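Glucose-inhibited division protein A-related protein, probable oxidoreductase (PDB 2CUL) binds flavin-adenine dinucleotide in a Rossmann-type fold and is probably an oxidoreductase related to the glucose-inhibited division protein GidA. Local coordinates at residues G15-T18 against A19-L22; E151-R155 against L156-F160. One frame throughout, in Å; residues are numbered along the deposited sequence.

How the interactions relate
Both contacts are local, made between neighbours along the chain, and their centres lie about 26 Å apart on opposite sides of the chain's centre. Interaction 1 sits in the middle of helix 13-24, in the beta-alpha-beta unit that meets the FAD, and nearly all of its residues are buried. Interaction 2 belongs to a more peripheral place, where helix 148-155 ends and the chain turns into strand 160-167; it is only partly buried. Chemistry follows position: 15-22 keeps regular helix bonds and embeds a carboxylate among amide, hydroxyl and indole donors, whereas 151-160 closes its helix with a Schellman motif, packs a leucine against two phenylalanine rings and keeps an ion pair on its outer side.

Interaction 1: G15-T18 against A19-L22; sequences GAET and AFWL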
ATOM      1  N   GLY A  15      -0.139  -3.190   2.317  1.00  6.01           N
ATOM      2  CA  GLY A  15       1.128  -3.510   1.680  1.00  7.48           C
ATOM      3  C   GLY A  15       2.161  -4.126   2.602  1.00  5.83           C
ATOM      4  O   GLY A  15       2.831  -5.088   2.234  1.00  7.77           O
ATOM      5  N   ALA A  16       2.303  -3.567   3.798  1.00  7.58           N
ATOM      6  CA  ALA A  16       3.268  -4.098   4.758  1.00  6.84           C
ATOM      7  C   ALA A  16       2.843  -5.481   5.251  1.00  7.43           C
ATOM      8  O   ALA A  16       3.686  -6.352   5.476  1.00  8.34           O
ATOM      9  CB  ALA A  16       3.419  -3.139   5.933  1.00  7.77           C
ATOM     10  N   GLU A  17       1.542  -5.693   5.420  1.00  6.61           N
ATOM     11  CA  GLU A  17       1.066  -6.994   5.878  1.00  5.08           C
ATOM     12  C   GLU A  17       1.381  -8.031   4.800  1.00  7.28           C
ATOM     13  O   GLU A  17       1.799  -9.147   5.107  1.00  8.86           O
ATOM     14  CB  GLU A  17      -0.441  -6.969   6.148  1.00  7.12           C
ATOM     15  CG  GLU A  17      -0.925  -8.171   6.944  1.00  9.69           C
ATOM     16  CD  GLU A  17      -0.451  -8.136   8.388  1.00 12.05           C
ATOM     17  OE1 GLU A  17      -0.847  -7.205   9.122  1.00  9.95           O
ATOM     18  OE2 GLU A  17       0.316  -9.038   8.789  1.00 13.62           O
ATOM     19  N   THR A  18       1.180  -7.663   3.537  1.00  7.60           N
ATOM     20  CA  THR A  18       1.476  -8.579   2.438  1.00  7.39           C
ATOM     21  C   THR A  18       2.960  -8.950   2.494  1.00  8.26           C
ATOM     22  O   THR A  18       3.327 -10.126   2.407  1.00  9.05           O
ATOM     23  CB  THR A  18       1.187  -7.934   1.057  1.00  6.47           C
ATOM     24  OG1 THR A  18      -0.178  -7.506   1.000  1.00  8.76           O
ATOM     25  CG2 THR A  18       1.440  -8.932  -0.063  1.00  6.40           C
ATOM     26  N   ALA A  19       3.808  -7.939   2.647  1.00  8.83           N
ATOM     27  CA  ALA A  19       5.252  -8.149   2.715  1.00  8.52           C
ATOM     28  C   ALA A  19       5.615  -9.051   3.885  1.00 10.13           C
ATOM     29  O   ALA A  19       6.469  -9.932   3.767  1.00 10.30           O
ATOM     30  CB  ALA A  19       5.967  -6.811   2.854  1.00  8.54           C
ATOM     31  N   PHE A  20       4.957  -8.823   5.016  1.00 10.30           N
ATOM     32  CA  PHE A  20       5.214  -9.597   6.222  1.00 11.73           C
ATOM     33  C   PHE A  20       5.037 -11.099   6.033  1.00 10.11           C
ATOM     34  O   PHE A  20       5.948 -11.873   6.320  1.00 12.57           O
ATOM     35  CB  PHE A  20       4.304  -9.120   7.356  1.00 14.03           C
ATOM     36  CG  PHE A  20       4.468  -9.898   8.631  1.00 17.71           C
ATOM     37  CD1 PHE A  20       5.543  -9.653   9.476  1.00 21.96           C
ATOM     38  CD2 PHE A  20       3.558 -10.893   8.973  1.00 17.92           C
ATOM     39  CE1 PHE A  20       5.712 -10.391  10.649  1.00 22.06           C
ATOM     40  CE2 PHE A  20       3.717 -11.638  10.141  1.00 23.78           C
ATOM     41  CZ  PHE A  20       4.798 -11.384  10.980  1.00 22.08           C
ATOM     42  N   TRP A  21       3.867 -11.516   5.555  1.00  9.92           N
ATOM     43  CA  TRP A  21       3.609 -12.937   5.365  1.00 11.83           C
ATOM     44  C   TRP A  21       4.427 -13.566   4.248  1.00 13.23           C
ATOM     45  O   TRP A  21       4.799 -14.736   4.335  1.00 16.07           O
ATOM     46  CB  TRP A  21       2.117 -13.182   5.133  1.00 12.89           C
ATOM     47  CG  TRP A  21       1.305 -12.878   6.349  1.00 19.58           C
ATOM     48  CD1 TRP A  21       0.647 -11.713   6.625  1.00 19.10           C
ATOM     49  CD2 TRP A  21       1.132 -13.720   7.494  1.00 19.72           C
ATOM     50  NE1 TRP A  21       0.077 -11.777   7.873  1.00 18.78           N
ATOM     51  CE2 TRP A  21       0.359 -12.997   8.430  1.00 19.18           C
ATOM     52  CE3 TRP A  21       1.556 -15.014   7.824  1.00 22.92           C
ATOM     53  CZ2 TRP A  21       0.001 -13.526   9.676  1.00 23.62           C
ATOM     54  CZ3 TRP A  21       1.200 -15.541   9.067  1.00 26.79           C
ATOM     55  CH2 TRP A  21       0.430 -14.795   9.975  1.00 28.31           C
ATOM     56  N   LEU A  22       4.713 -12.803   3.200  1.00 10.37           N
ATOM     57  CA  LEU A  22       5.512 -13.336   2.108  1.00 11.13           C
ATOM     58  C   LEU A  22       6.919 -13.597   2.624  1.00 11.18           C
ATOM     59  O   LEU A  22       7.502 -14.651   2.365  1.00 12.73           O
ATOM     60  CB  LEU A  22       5.573 -12.347   0.939  1.00  9.70           C
ATOM     61  CG  LEU A  22       4.302 -12.209   0.095  1.00  8.57           C
ATOM     62  CD1 LEU A  22       4.491 -11.109  -0.936  1.00 10.58           C
ATOM     63  CD2 LEU A  22       3.993 -13.540  -0.590  1.00 10.27           C
TER
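Glu17 and Trp21, one helical turn apart, lie side by side and point the same way, the carboxylate plane turned 41° from the indole. Glu17 OE2 takes a weak bond from Trp21 NE1, 2.9 Å long but bent to 124° at the hydrogen. Glu17 CG, anti to the backbone N (chi1 -166°), lies in the indole plane at the ring's edge, 3.9 Å from Trp21 NE1; the bend at chi2 then brings the carboxylate to the indole N-H. The Phe20 ring meets one face of the same indole, its CD2 lying 3.7 Å above the plane and offset toward the rim. On another side of the helix Thr18 and Leu22 run alongside each other, with Thr18 CG2 3.8 Å from Leu22 CD1. Thr18 OG1 lies within hydrogen-bonding reach of two carbonyls, Ser14 O and Gly220 O of helix 213-230, which must share its one proton. Beneath the side chains, the amides of residues 19 to 22 each bond the carbonyl four residues back, starting with Ala19 N to Gly15 O at 3.0 Å. Gly15 touches the FAD and fits the last glycine of a Rossmann-type GxGxxG pattern. Glu17 has stronger partners beyond this turn: OE1 bonds Ser217 OG and Leu56 N, and OE2 bonds Leu55 N. With an alanine here, Leu55 N, Leu56 N, Ser217 OG and the indole N-H would probably be left without their common acceptor. A buried carboxylate ringed by so many N-H and O-H groups is probably stabilised as the anion, and through it helix 13-24 is tied to helices 55-59 and 213-230.

Interaction 2: E151-R155 against L156-F160; sequences EDLSR and LGFRF
A Schellman motif closes helix 148-155, with Gly157 the first residue to leave helical backbone angles, at a positive phi of 108°. Two amides turn back into the last turn: Phe158 N bonds Leu153 O at 3.1 Å and Gly157 N bonds Ser154 O at 3.0 Å, the latter donor standing above the carbonyl plane. A side chain at Gly157 would be jammed against the preceding carbonyl, which explains the glycine. Just before the turn, Leu156 N still makes the helical bond to Asp152 O and adds a weak one to Leu153 O, so that Leu153 O serves two amides. A water bridges the turn by donating to both Ser154 O and Phe158 O. Leu153 carries the apolar side. Its CD2 lies 3.8 Å from Phe158 CD2, the two side chains crossing obliquely, while its CB meets the edge of the Phe160 ring, 3.7 Å from Phe160 CZ and in the ring plane. With CG anti to its carbonyl carbon (chi1 -75°), the Phe158 ring turns its edge to the helix end, Leu153 O lying in plane 3.3 Å from Phe158 CD2. Beyond the turn, Leu153 and Leu156 both rest on Leu94 of strand 84-97, and Asp152 bonds Leu94 N and pairs with Arg105. On the exposed side, Arg155 NE reaches the anti lone pair of Glu151 OE2 in a 2.7 Å salt bridge, almost in the guanidinium plane. A hydrophobic residue just past the glycine that packs back on the helix, as Phe158 does on Leu153, is typical of Schellman C-caps; here the cap leads into strand 160-167.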
ATOM      1  N   GLU A 151      -1.742   9.847 -12.713  1.00  9.52           N
ATOM      2  CA  GLU A 151      -1.717  10.335 -14.085  1.00 11.05           C
ATOM      3  C   GLU A 151      -1.325   9.212 -15.039  1.00  9.37           C
ATOM      4  O   GLU A 151      -1.930   9.053 -16.100  1.00  9.25           O
ATOM      5  CB  GLU A 151      -0.735  11.502 -14.220  1.00 12.04           C
ATOM      6  CG  GLU A 151      -0.608  12.072 -15.632  1.00 16.78           C
ATOM      7  CD  GLU A 151      -1.948  12.445 -16.242  1.00 27.43           C
ATOM      8  OE1 GLU A 151      -3.030  12.876 -15.679  1.00 29.64           O
ATOM      9  OE2 GLU A 151      -1.767  12.717 -17.508  1.00 30.32           O
ATOM     10  N   ASP A 152      -0.323   8.425 -14.658  1.00  7.19           N
ATOM     11  CA  ASP A 152       0.119   7.333 -15.514  1.00  6.59           C
ATOM     12  C   ASP A 152      -0.970   6.274 -15.645  1.00  8.89           C
ATOM     13  O   ASP A 152      -1.259   5.810 -16.747  1.00 12.03           O
ATOM     14  CB  ASP A 152       1.394   6.689 -14.964  1.00  6.64           C
ATOM     15  CG  ASP A 152       2.099   5.833 -16.000  1.00  7.66           C
ATOM     16  OD1 ASP A 152       2.486   6.388 -17.050  1.00 12.06           O
ATOM     17  OD2 ASP A 152       2.262   4.614 -15.775  1.00  8.90           O
ATOM     18  N   LEU A 153      -1.574   5.894 -14.523  1.00  9.12           N
ATOM     19  CA  LEU A 153      -2.634   4.894 -14.547  1.00  7.12           C
ATOM     20  C   LEU A 153      -3.805   5.389 -15.398  1.00  9.13           C
ATOM     21  O   LEU A 153      -4.389   4.625 -16.167  1.00 10.98           O
ATOM     22  CB  LEU A 153      -3.104   4.585 -13.121  1.00  9.70           C
ATOM     23  CG  LEU A 153      -2.066   3.905 -12.222  1.00  7.51           C
ATOM     24  CD1 LEU A 153      -2.559   3.903 -10.782  1.00  8.32           C
ATOM     25  CD2 LEU A 153      -1.808   2.489 -12.705  1.00  8.09           C
ATOM     26  N   SER A 154      -4.134   6.672 -15.264  1.00  9.44           N
ATOM     27  CA  SER A 154      -5.231   7.266 -16.028  1.00  9.72           C
ATOM     28  C   SER A 154      -4.900   7.253 -17.518  1.00 11.56           C
ATOM     29  O   SER A 154      -5.748   6.925 -18.351  1.00 12.62           O
ATOM     30  CB  SER A 154      -5.478   8.706 -15.571  1.00 15.08           C
ATOM     31  OG  SER A 154      -5.821   8.751 -14.197  1.00 20.84           O
ATOM     32  N   ARG A 155      -3.664   7.612 -17.850  1.00 11.72           N
ATOM     33  CA  ARG A 155      -3.239   7.624 -19.246  1.00 11.36           C
ATOM     34  C   ARG A 155      -3.315   6.234 -19.859  1.00 10.69           C
ATOM     35  O   ARG A 155      -3.608   6.087 -21.044  1.00 15.32           O
ATOM     36  CB  ARG A 155      -1.807   8.144 -19.374  1.00 13.74           C
ATOM     37  CG  ARG A 155      -1.644   9.619 -19.083  1.00 25.29           C
ATOM     38  CD  ARG A 155      -0.240  10.067 -19.448  1.00 27.81           C
ATOM     39  NE  ARG A 155      -0.019  11.478 -19.160  1.00 35.92           N
ATOM     40  CZ  ARG A 155       1.121  12.115 -19.403  1.00 35.46           C
ATOM     41  NH1 ARG A 155       2.143  11.462 -19.942  1.00 38.41           N
ATOM     42  NH2 ARG A 155       1.239  13.402 -19.107  1.00 39.80           N
ATOM     43  N   LEU A 156      -3.050   5.212 -19.051  1.00  9.02           N
ATOM     44  CA  LEU A 156      -3.085   3.838 -19.532  1.00  9.18           C
ATOM     45  C   LEU A 156      -4.506   3.323 -19.712  1.00  9.66           C
ATOM     46  O   LEU A 156      -4.712   2.253 -20.283  1.00 14.08           O
ATOM     47  CB  LEU A 156      -2.306   2.922 -18.578  1.00 11.07           C
ATOM     48  CG  LEU A 156      -0.803   3.210 -18.485  1.00  8.39           C
ATOM     49  CD1 LEU A 156      -0.168   2.317 -17.430  1.00  9.66           C
ATOM     50  CD2 LEU A 156      -0.149   2.981 -19.842  1.00 11.78           C
ATOM     51  N   GLY A 157      -5.482   4.081 -19.219  1.00 12.56           N
ATOM     52  CA  GLY A 157      -6.871   3.680 -19.373  1.00 12.90           C
ATOM     53  C   GLY A 157      -7.600   3.190 -18.135  1.00 12.78           C
ATOM     54  O   GLY A 157      -8.798   2.910 -18.195  1.00 11.81           O
ATOM     55  N   PHE A 158      -6.901   3.079 -17.011  1.00 10.64           N
ATOM     56  CA  PHE A 158      -7.543   2.612 -15.787  1.00  8.98           C
ATOM     57  C   PHE A 158      -8.682   3.522 -15.335  1.00  9.90           C
ATOM     58  O   PHE A 158      -8.581   4.747 -15.412  1.00 12.62           O
ATOM     59  CB  PHE A 158      -6.511   2.484 -14.665  1.00  9.27           C
ATOM     60  CG  PHE A 158      -5.625   1.283 -14.797  1.00  6.76           C
ATOM     61  CD1 PHE A 158      -6.056   0.031 -14.363  1.00  7.69           C
ATOM     62  CD2 PHE A 158      -4.362   1.397 -15.369  1.00  8.58           C
ATOM     63  CE1 PHE A 158      -5.237  -1.089 -14.495  1.00 11.75           C
ATOM     64  CE2 PHE A 158      -3.537   0.283 -15.508  1.00  6.45           C
ATOM     65  CZ  PHE A 158      -3.976  -0.962 -15.068  1.00 11.08           C
ATOM     66  N   ARG A 159      -9.765   2.903 -14.871  1.00  7.94           N
ATOM     67  CA  ARG A 159     -10.941   3.623 -14.387  1.00  9.97           C
ATOM     68  C   ARG A 159     -10.937   3.677 -12.860  1.00 10.81           C
ATOM     69  O   ARG A 159     -10.509   2.729 -12.202  1.00  9.92           O
ATOM     70  CB  ARG A 159     -12.222   2.927 -14.854  1.00 10.56           C
ATOM     71  CG  ARG A 159     -12.424   2.897 -16.362  1.00 13.68           C
ATOM     72  CD  ARG A 159     -12.443   4.294 -16.954  1.00 20.31           C
ATOM     73  NE  ARG A 159     -13.258   4.353 -18.163  1.00 25.24           N
ATOM     74  CZ  ARG A 159     -13.411   5.442 -18.909  1.00 29.18           C
ATOM     75  NH1 ARG A 159     -12.799   6.572 -18.574  1.00 29.16           N
ATOM     76  NH2 ARG A 159     -14.187   5.406 -19.984  1.00 28.22           N
ATOM     77  N   PHE A 160     -11.444   4.773 -12.304  1.00 11.15           N
ATOM     78  CA  PHE A 160     -11.484   4.960 -10.854  1.00 11.95           C
ATOM     79  C   PHE A 160     -12.837   5.463 -10.362  1.00 13.75           C
ATOM     80  O   PHE A 160     -13.630   6.008 -11.130  1.00 15.56           O
ATOM     81  CB  PHE A 160     -10.417   5.971 -10.436  1.00 12.40           C
ATOM     82  CG  PHE A 160      -9.021   5.560 -10.788  1.00 12.75           C
ATOM     83  CD1 PHE A 160      -8.254   4.823  -9.890  1.00 12.04           C
ATOM     84  CD2 PHE A 160      -8.478   5.884 -12.026  1.00 12.32           C
ATOM     85  CE1 PHE A 160      -6.965   4.413 -10.223  1.00 11.17           C
ATOM     86  CE2 PHE A 160      -7.189   5.480 -12.369  1.00 13.11           C
ATOM     87  CZ  PHE A 160      -6.432   4.742 -11.468  1.00 13.35           C
TER
HETATM   88  O   HOH W   1      -8.521   6.552 -17.555  1.00 30.40           O